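Local coordinates for invertase/pectin methylesterase inhibitor family protein (Arabidopsis thaliana, PDB 1X91) that inhibits plant pectin methylesterase, using a four-helix bundle that carries an N-terminal alpha-hairpin extension required for this activity, at residues Ala36-Thr41 / Leu144-Met149; Leu86-Glu91 / Asn102-Ala107. The protein carries 1 engineered substitution. One frame throughout, in Å; residues are numbered along the deposited sequence.

Contact 1: residues Ala36-Thr41 / Leu144-Met149; sequences ALAKTT and LVISNM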
ATOM      1  N   ALA A  36      -7.596  -0.040  15.773  1.00 11.77           N
ATOM      2  CA  ALA A  36      -8.649   0.310  14.845  1.00 10.97           C
ATOM      3  C   ALA A  36      -8.108   1.058  13.650  1.00 12.12           C
ATOM      4  O   ALA A  36      -8.526   0.823  12.517  1.00 12.14           O
ATOM      5  CB  ALA A  36      -9.706   1.175  15.592  1.00 13.18           C
ATOM      6  N   LEU A  37      -7.179   1.991  13.885  1.00 10.99           N
ATOM      7  CA  LEU A  37      -6.580   2.732  12.790  1.00 11.08           C
ATOM      8  C   LEU A  37      -5.706   1.829  11.868  1.00 10.60           C
ATOM      9  O   LEU A  37      -5.760   1.996  10.654  1.00  9.90           O
ATOM     10  CB  LEU A  37      -5.750   3.874  13.342  1.00 11.79           C
ATOM     11  CG  LEU A  37      -5.146   4.796  12.283  1.00 13.40           C
ATOM     12  CD1 LEU A  37      -6.270   5.425  11.438  1.00 16.06           C
ATOM     13  CD2 LEU A  37      -4.254   5.822  12.965  1.00 14.04           C
ATOM     14  N   ALA A  38      -4.978   0.867  12.419  1.00 11.38           N
ATOM     15  CA  ALA A  38      -4.290  -0.150  11.605  1.00 10.52           C
ATOM     16  C   ALA A  38      -5.257  -0.849  10.679  1.00 10.17           C
ATOM     17  O   ALA A  38      -4.949  -1.032   9.495  1.00  9.75           O
ATOM     18  CB  ALA A  38      -3.591  -1.153  12.499  1.00 11.37           C
ATOM     19  N   LYS A  39      -6.429  -1.220  11.187  1.00  9.53           N
ATOM     20  CA  LYS A  39      -7.370  -1.991  10.366  1.00 10.41           C
ATOM     21  C   LYS A  39      -7.936  -1.099   9.265  1.00  9.54           C
ATOM     22  O   LYS A  39      -8.003  -1.534   8.081  1.00 11.02           O
ATOM     23  CB  LYS A  39      -8.461  -2.567  11.258  1.00 10.78           C
ATOM     24  CG  LYS A  39      -9.620  -3.197  10.536  1.00 13.65           C
ATOM     25  CD  LYS A  39      -9.195  -4.268   9.596  1.00 14.52           C
ATOM     26  CE  LYS A  39     -10.363  -5.217   9.198  1.00 13.61           C
ATOM     27  NZ  LYS A  39     -11.388  -4.653   8.306  1.00 13.93           N
ATOM     28  N   THR A  40      -8.332   0.135   9.577  1.00  8.96           N
ATOM     29  CA  THR A  40      -8.887   0.949   8.473  1.00 10.48           C
ATOM     30  C   THR A  40      -7.825   1.297   7.464  1.00 10.25           C
ATOM     31  O   THR A  40      -8.141   1.405   6.274  1.00 10.30           O
ATOM     32  CB  THR A  40      -9.645   2.205   8.896  1.00 12.98           C
ATOM     33  OG1 THR A  40      -8.793   3.007   9.713  1.00 16.02           O
ATOM     34  CG2 THR A  40     -10.893   1.895   9.728  1.00 15.07           C
ATOM     35  N   THR A  41      -6.581   1.428   7.857  1.00  8.77           N
ATOM     36  CA  THR A  41      -5.504   1.692   6.931  1.00 10.91           C
ATOM     37  C   THR A  41      -5.263   0.507   6.008  1.00  9.60           C
ATOM     38  O   THR A  41      -5.099   0.679   4.807  1.00 10.05           O
ATOM     39  CB  THR A  41      -4.234   2.121   7.668  1.00 10.71           C
ATOM     40  OG1 THR A  41      -4.495   3.298   8.486  1.00 10.94           O
ATOM     41  CG2 THR A  41      -3.172   2.533   6.681  1.00 12.59           C
ATOM     42  N   LEU A 144       3.043   0.885   8.606  1.00 10.71           N
ATOM     43  CA  LEU A 144       4.267   0.477   9.278  1.00 10.60           C
ATOM     44  C   LEU A 144       4.485   1.270  10.547  1.00 12.03           C
ATOM     45  O   LEU A 144       4.876   0.711  11.581  1.00 12.24           O
ATOM     46  CB  LEU A 144       5.479   0.663   8.355  1.00 10.62           C
ATOM     47  CG  LEU A 144       5.582  -0.285   7.143  1.00 11.49           C
ATOM     48  CD1 LEU A 144       6.754   0.145   6.295  1.00 14.86           C
ATOM     49  CD2 LEU A 144       5.723  -1.686   7.686  1.00 12.00           C
ATOM     50  N   VAL A 145       4.184   2.540  10.504  1.00 12.24           N
ATOM     51  CA  VAL A 145       4.350   3.355  11.691  1.00 12.81           C
ATOM     52  C   VAL A 145       3.337   2.933  12.762  1.00 14.16           C
ATOM     53  O   VAL A 145       3.685   2.726  13.924  1.00 13.17           O
ATOM     54  CB  VAL A 145       4.196   4.851  11.334  1.00 12.92           C
ATOM     55  CG1 VAL A 145       4.315   5.725  12.598  1.00 14.62           C
ATOM     56  CG2 VAL A 145       5.239   5.269  10.361  1.00 12.62           C
ATOM     57  N   ILE A 146       2.096   2.705  12.365  1.00 12.55           N
ATOM     58  CA  ILE A 146       1.048   2.253  13.269  1.00 13.27           C
ATOM     59  C   ILE A 146       1.356   0.896  13.872  1.00 12.98           C
ATOM     60  O   ILE A 146       1.311   0.713  15.112  1.00 15.95           O
ATOM     61  CB  ILE A 146      -0.334   2.220  12.586  1.00 11.79           C
ATOM     62  CG1 ILE A 146      -0.770   3.588  12.078  1.00 12.25           C
ATOM     63  CG2 ILE A 146      -1.370   1.653  13.561  1.00 13.17           C
ATOM     64  CD1 ILE A 146      -1.904   3.480  11.000  1.00 14.61           C
ATOM     65  N   SER A 147       1.692  -0.069  13.043  1.00 14.51           N
ATOM     66  CA  SER A 147       1.964  -1.417  13.540  1.00 14.37           C
ATOM     67  C   SER A 147       3.180  -1.461  14.482  1.00 15.95           C
ATOM     68  O   SER A 147       3.217  -2.257  15.438  1.00 16.21           O
ATOM     69  CB  SER A 147       2.125  -2.417  12.386  1.00 16.27           C
ATOM     70  OG  SER A 147       3.157  -2.086  11.494  1.00 15.00           O
ATOM     71  N   ASN A 148       4.179  -0.618  14.210  1.00 16.67           N
ATOM     72  CA  ASN A 148       5.305  -0.455  15.123  1.00 18.29           C
ATOM     73  C   ASN A 148       4.886  -0.011  16.517  1.00 18.74           C
ATOM     74  O   ASN A 148       5.534  -0.413  17.520  1.00 21.54           O
ATOM     75  CB  ASN A 148       6.327   0.529  14.546  1.00 19.60           C
ATOM     76  CG  ASN A 148       7.547   0.664  15.408  1.00 22.62           C
ATOM     77  OD1 ASN A 148       7.682   1.621  16.163  1.00 25.95           O
ATOM     78  ND2 ASN A 148       8.433  -0.302  15.311  1.00 24.12           N
ATOM     79  N   MET A 149       3.838   0.805  16.607  1.00 19.08           N
ATOM     80  CA  MET A 149       3.395   1.387  17.876  1.00 20.44           C
ATOM     81  C   MET A 149       2.421   0.549  18.691  1.00 19.97           C
ATOM     82  O   MET A 149       2.123   0.866  19.838  1.00 20.52           O
ATOM     83  CB  MET A 149       2.770   2.762  17.637  1.00 21.99           C
ATOM     84  CG  MET A 149       3.759   3.746  17.097  1.00 26.29           C
ATOM     85  SD  MET A 149       3.120   5.418  16.860  1.00 38.16           S
ATOM     86  CE  MET A 149       1.692   5.124  16.174  1.00 33.78           C
TER
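I146 reaches across from helix 127-149 and does all the touching on its side, its two branches spread over three residues of helix 34-62. The shorter branch, CG2, packs against the methyl of A38, with 3.7 Å between I146 CG2 and A38 CB. The longer branch goes further: I146 CD1 lies 3.7 Å from L37 CG, and the two side chains cross at about a right angle. The same methyl also comes to 3.6 Å from T41 OG1, one turn beyond L37, so one methyl lies against both the leucine branch point and the hydroxyl. In I146, CG1 stands anti to the carbonyl carbon (chi1 -60°) and CG2 anti to the backbone N, which sends the two branches to different neighbours.

The T41 hydroxyl is kept occupied within its own helix. It donates to the carbonyl oxygen of L37, with T41 OG1 2.8 Å from L37 O, approaching from above the carbonyl plane, 36° out of it. T41 N bonds to that oxygen from the opposite face, so two donors grip it, and the hydroxyl can line an apolar contact with its proton already spent.

The two helix segments run nearly antiparallel, at 151° with axes 9.5 Å apart, and A38 and I146 are the closest backbone pair. This is buried packing inside the four-helix bundle. Around it, L37 and T41 also touch L25 and F24 of helix 18-27, in the N-terminal alpha-hairpin region that inhibition requires, while A38 meets L93 of helix 66-94 and S147 touches M101 of helix 98-119.

Contact 2: residues Leu86-Glu91 / Asn102-Ala107; sequences LEEAFE and NMKVSA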
ATOM      1  N   LEU A  86      -0.838  -8.477   2.104  1.00  9.91           N
ATOM      2  CA  LEU A  86      -1.768  -7.675   2.917  1.00  8.30           C
ATOM      3  C   LEU A  86      -2.831  -8.528   3.584  1.00 10.00           C
ATOM      4  O   LEU A  86      -3.242  -8.245   4.706  1.00 11.50           O
ATOM      5  CB  LEU A  86      -2.402  -6.551   2.089  1.00 10.01           C
ATOM      6  CG  LEU A  86      -1.451  -5.493   1.586  1.00  9.37           C
ATOM      7  CD1 LEU A  86      -2.135  -4.695   0.437  1.00 10.99           C
ATOM      8  CD2 LEU A  86      -1.045  -4.527   2.679  1.00 11.86           C
ATOM      9  N   GLU A  87      -3.206  -9.644   2.964  1.00 10.10           N
ATOM     10  CA  GLU A  87      -4.126 -10.619   3.571  1.00 10.62           C
ATOM     11  C   GLU A  87      -3.483 -11.164   4.852  1.00  9.41           C
ATOM     12  O   GLU A  87      -4.145 -11.266   5.865  1.00 11.30           O
ATOM     13  CB  GLU A  87      -4.496 -11.722   2.609  1.00 12.56           C
ATOM     14  CG  GLU A  87      -5.373 -11.167   1.479  1.00 17.96           C
ATOM     15  CD  GLU A  87      -5.740 -12.166   0.384  1.00 25.15           C
ATOM     16  OE1 GLU A  87      -4.980 -13.122   0.163  1.00 28.26           O
ATOM     17  OE2 GLU A  87      -6.791 -11.945  -0.290  1.00 30.17           O
ATOM     18  N   GLU A  88      -2.186 -11.514   4.772  1.00 10.22           N
ATOM     19  CA  GLU A  88      -1.468 -12.026   5.964  1.00 10.33           C
ATOM     20  C   GLU A  88      -1.325 -10.937   7.006  1.00  9.94           C
ATOM     21  O   GLU A  88      -1.457 -11.211   8.204  1.00 10.90           O
ATOM     22  CB  GLU A  88      -0.130 -12.561   5.543  1.00 10.73           C
ATOM     23  CG  GLU A  88      -0.205 -13.851   4.720  1.00 12.61           C
ATOM     24  CD  GLU A  88      -0.961 -14.938   5.403  1.00 16.72           C
ATOM     25  OE1 GLU A  88      -0.772 -15.129   6.605  1.00 15.65           O
ATOM     26  OE2 GLU A  88      -1.807 -15.588   4.742  1.00 22.41           O
ATOM     27  N   ALA A  89      -1.112  -9.714   6.560  1.00  9.86           N
ATOM     28  CA  ALA A  89      -0.990  -8.600   7.480  1.00 10.05           C
ATOM     29  C   ALA A  89      -2.274  -8.502   8.320  1.00 10.60           C
ATOM     30  O   ALA A  89      -2.235  -8.321   9.543  1.00 10.16           O
ATOM     31  CB  ALA A  89      -0.761  -7.311   6.726  1.00 10.13           C
ATOM     32  N   PHE A  90      -3.424  -8.648   7.675  0.50  9.51           N
ATOM     33  CA  PHE A  90      -4.709  -8.660   8.385  0.50  9.55           C
ATOM     34  C   PHE A  90      -4.767  -9.799   9.418  0.50 10.16           C
ATOM     35  O   PHE A  90      -5.250  -9.607  10.518  0.50 10.09           O
ATOM     36  CB  PHE A  90      -5.887  -8.854   7.435  0.50 10.08           C
ATOM     37  CG  PHE A  90      -6.358  -7.588   6.702  0.50 10.67           C
ATOM     38  CD1 PHE A  90      -7.154  -6.648   7.318  0.50 11.41           C
ATOM     39  CD2 PHE A  90      -6.099  -7.414   5.347  0.50 10.99           C
ATOM     40  CE1 PHE A  90      -7.685  -5.543   6.580  0.50  7.35           C
ATOM     41  CE2 PHE A  90      -6.576  -6.312   4.660  0.50 12.65           C
ATOM     42  CZ  PHE A  90      -7.359  -5.378   5.301  0.50 13.15           C
ATOM     43  N   GLU A  91      -4.348 -10.992   9.025  1.00 10.28           N
ATOM     44  CA  GLU A  91      -4.367 -12.145   9.917  1.00 10.66           C
ATOM     45  C   GLU A  91      -3.601 -11.895  11.156  1.00 11.37           C
ATOM     46  O   GLU A  91      -4.080 -12.231  12.249  1.00 11.22           O
ATOM     47  CB  GLU A  91      -3.852 -13.409   9.238  1.00 11.20           C
ATOM     48  CG  GLU A  91      -4.600 -13.857   7.984  1.00 14.53           C
ATOM     49  CD  GLU A  91      -5.938 -14.483   8.242  1.00 21.39           C
ATOM     50  OE1 GLU A  91      -6.012 -15.276   9.189  1.00 27.34           O
ATOM     51  OE2 GLU A  91      -6.897 -14.254   7.444  1.00 22.72           O
ATOM     52  N   ASN A 102       3.693  -5.817  10.471  1.00 10.85           N
ATOM     53  CA  ASN A 102       4.723  -4.954   9.960  1.00 10.98           C
ATOM     54  C   ASN A 102       5.584  -5.608   8.896  1.00  9.50           C
ATOM     55  O   ASN A 102       5.832  -5.050   7.844  1.00 10.66           O
ATOM     56  CB  ASN A 102       5.527  -4.482  11.157  1.00 11.74           C
ATOM     57  CG  ASN A 102       6.488  -3.443  10.850  1.00 12.58           C
ATOM     58  OD1 ASN A 102       7.593  -3.733  10.366  1.00 16.73           O
ATOM     59  ND2 ASN A 102       6.131  -2.171  11.189  1.00 16.63           N
ATOM     60  N   MET A 103       5.954  -6.851   9.134  1.00 10.18           N
ATOM     61  CA  MET A 103       6.791  -7.614   8.216  1.00  9.16           C
ATOM     62  C   MET A 103       6.056  -7.791   6.875  1.00  9.74           C
ATOM     63  O   MET A 103       6.628  -7.618   5.798  1.00 10.31           O
ATOM     64  CB  MET A 103       7.058  -9.034   8.769  1.00  9.96           C
ATOM     65  CG  MET A 103       7.990  -9.792   7.936  1.00 13.34           C
ATOM     66  SD  MET A 103       8.303 -11.495   8.593  1.00 18.66           S
ATOM     67  CE  MET A 103       6.776 -12.381   8.261  1.00 18.34           C
ATOM     68  N   LYS A 104       4.770  -8.128   6.988  1.00  8.04           N
ATOM     69  CA  LYS A 104       3.990  -8.365   5.771  1.00  8.31           C
ATOM     70  C   LYS A 104       3.649  -7.087   5.022  1.00  8.07           C
ATOM     71  O   LYS A 104       3.707  -7.045   3.776  1.00  8.85           O
ATOM     72  CB  LYS A 104       2.733  -9.154   6.110  1.00  8.14           C
ATOM     73  CG  LYS A 104       3.003 -10.603   6.501  1.00  9.73           C
ATOM     74  CD  LYS A 104       3.592 -11.420   5.351  1.00 12.61           C
ATOM     75  CE  LYS A 104       3.695 -12.881   5.687  1.00 16.75           C
ATOM     76  NZ  LYS A 104       4.304 -13.653   4.613  1.00 19.69           N
ATOM     77  N   VAL A 105       3.378  -5.987   5.718  1.00  7.78           N
ATOM     78  CA  VAL A 105       3.188  -4.691   5.065  1.00  8.47           C
ATOM     79  C   VAL A 105       4.460  -4.235   4.393  1.00  9.81           C
ATOM     80  O   VAL A 105       4.436  -3.691   3.286  1.00  9.69           O
ATOM     81  CB  VAL A 105       2.679  -3.647   6.049  1.00  8.19           C
ATOM     82  CG1 VAL A 105       2.671  -2.254   5.388  1.00  8.39           C
ATOM     83  CG2 VAL A 105       1.313  -3.956   6.513  1.00  7.42           C
ATOM     84  N   SER A 106       5.592  -4.504   5.015  0.50  8.78           N
ATOM     85  CA  SER A 106       6.881  -4.170   4.412  0.50  9.91           C
ATOM     86  C   SER A 106       7.084  -4.884   3.067  0.50 10.52           C
ATOM     87  O   SER A 106       7.571  -4.298   2.106  0.50 11.00           O
ATOM     88  CB  SER A 106       8.025  -4.431   5.408  0.50 10.58           C
ATOM     89  OG  SER A 106       9.177  -3.672   5.072  0.50 12.77           O
ATOM     90  N   ALA A 107       6.699  -6.143   3.002  1.00 10.40           N
ATOM     91  CA  ALA A 107       6.778  -6.899   1.796  1.00 10.49           C
ATOM     92  C   ALA A 107       5.827  -6.354   0.753  1.00 10.37           C
ATOM     93  O   ALA A 107       6.195  -6.243  -0.408  1.00 11.74           O
ATOM     94  CB  ALA A 107       6.525  -8.308   2.068  1.00 11.39           C
TER
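K104 and E88 both turn CG anti to the carbonyl carbon (chi1 -70° in each) and bend again at chi2, which lays their chains side by side, pointing the same way. The methylenes do the touching: E88 CB sits 3.8 Å from K104 CG, and beyond its bend at chi2 the lysine chain runs straight past, with K104 CE again 3.8 Å from E88 CB. Deeper in, A89 is met by two residues. Its methyl lies 4.0 Å from K104 CB, while V105 CG2 approaches A89 CB at 4.0 Å. The small alanine lets the backbones come close: A89 and K104 have CA atoms 5.3 Å apart, and the axes of the two antiparallel segments approach to 8.0 Å at 165°. Helices 66-94 and 98-119, consecutive in the chain, form an alpha-hairpin of the four-helix bundle, tied also by the disulfide C75-C115.

V105 continues inward to C140 and A143 of helix 127-149, with E88 and K104 at the more exposed margin. No hydrogen bond crosses between the segments. E88 OE1 and K104 NZ are 5.6 Å apart, too far for a salt bridge, so their opposite charges may attract at longer range, but the joint itself is made by hydrocarbon.

In the fold
Contact 1 pairs helix 34-62 with helix 127-149, and contact 2 pairs helix 66-94 with helix 98-119; together they draw on all four long helices of the bundle. Along the chain, 86-91/102-107 is nested inside the loop closed by 36-41/144-149, and the two centres are about 11 Å apart. They meet directly where S147 OG lies 3.0 Å from N102 ND2, a probable hydrogen bond between the last two helices. L144 CD2 and V105 CG1, 3.9 Å apart, add apolar packing between the same helices. Contact 1 lies beside helix 18-27 of the N-terminal hairpin region needed for inhibition, whereas contact 2 belongs to the helix pair bridged by C75-C115.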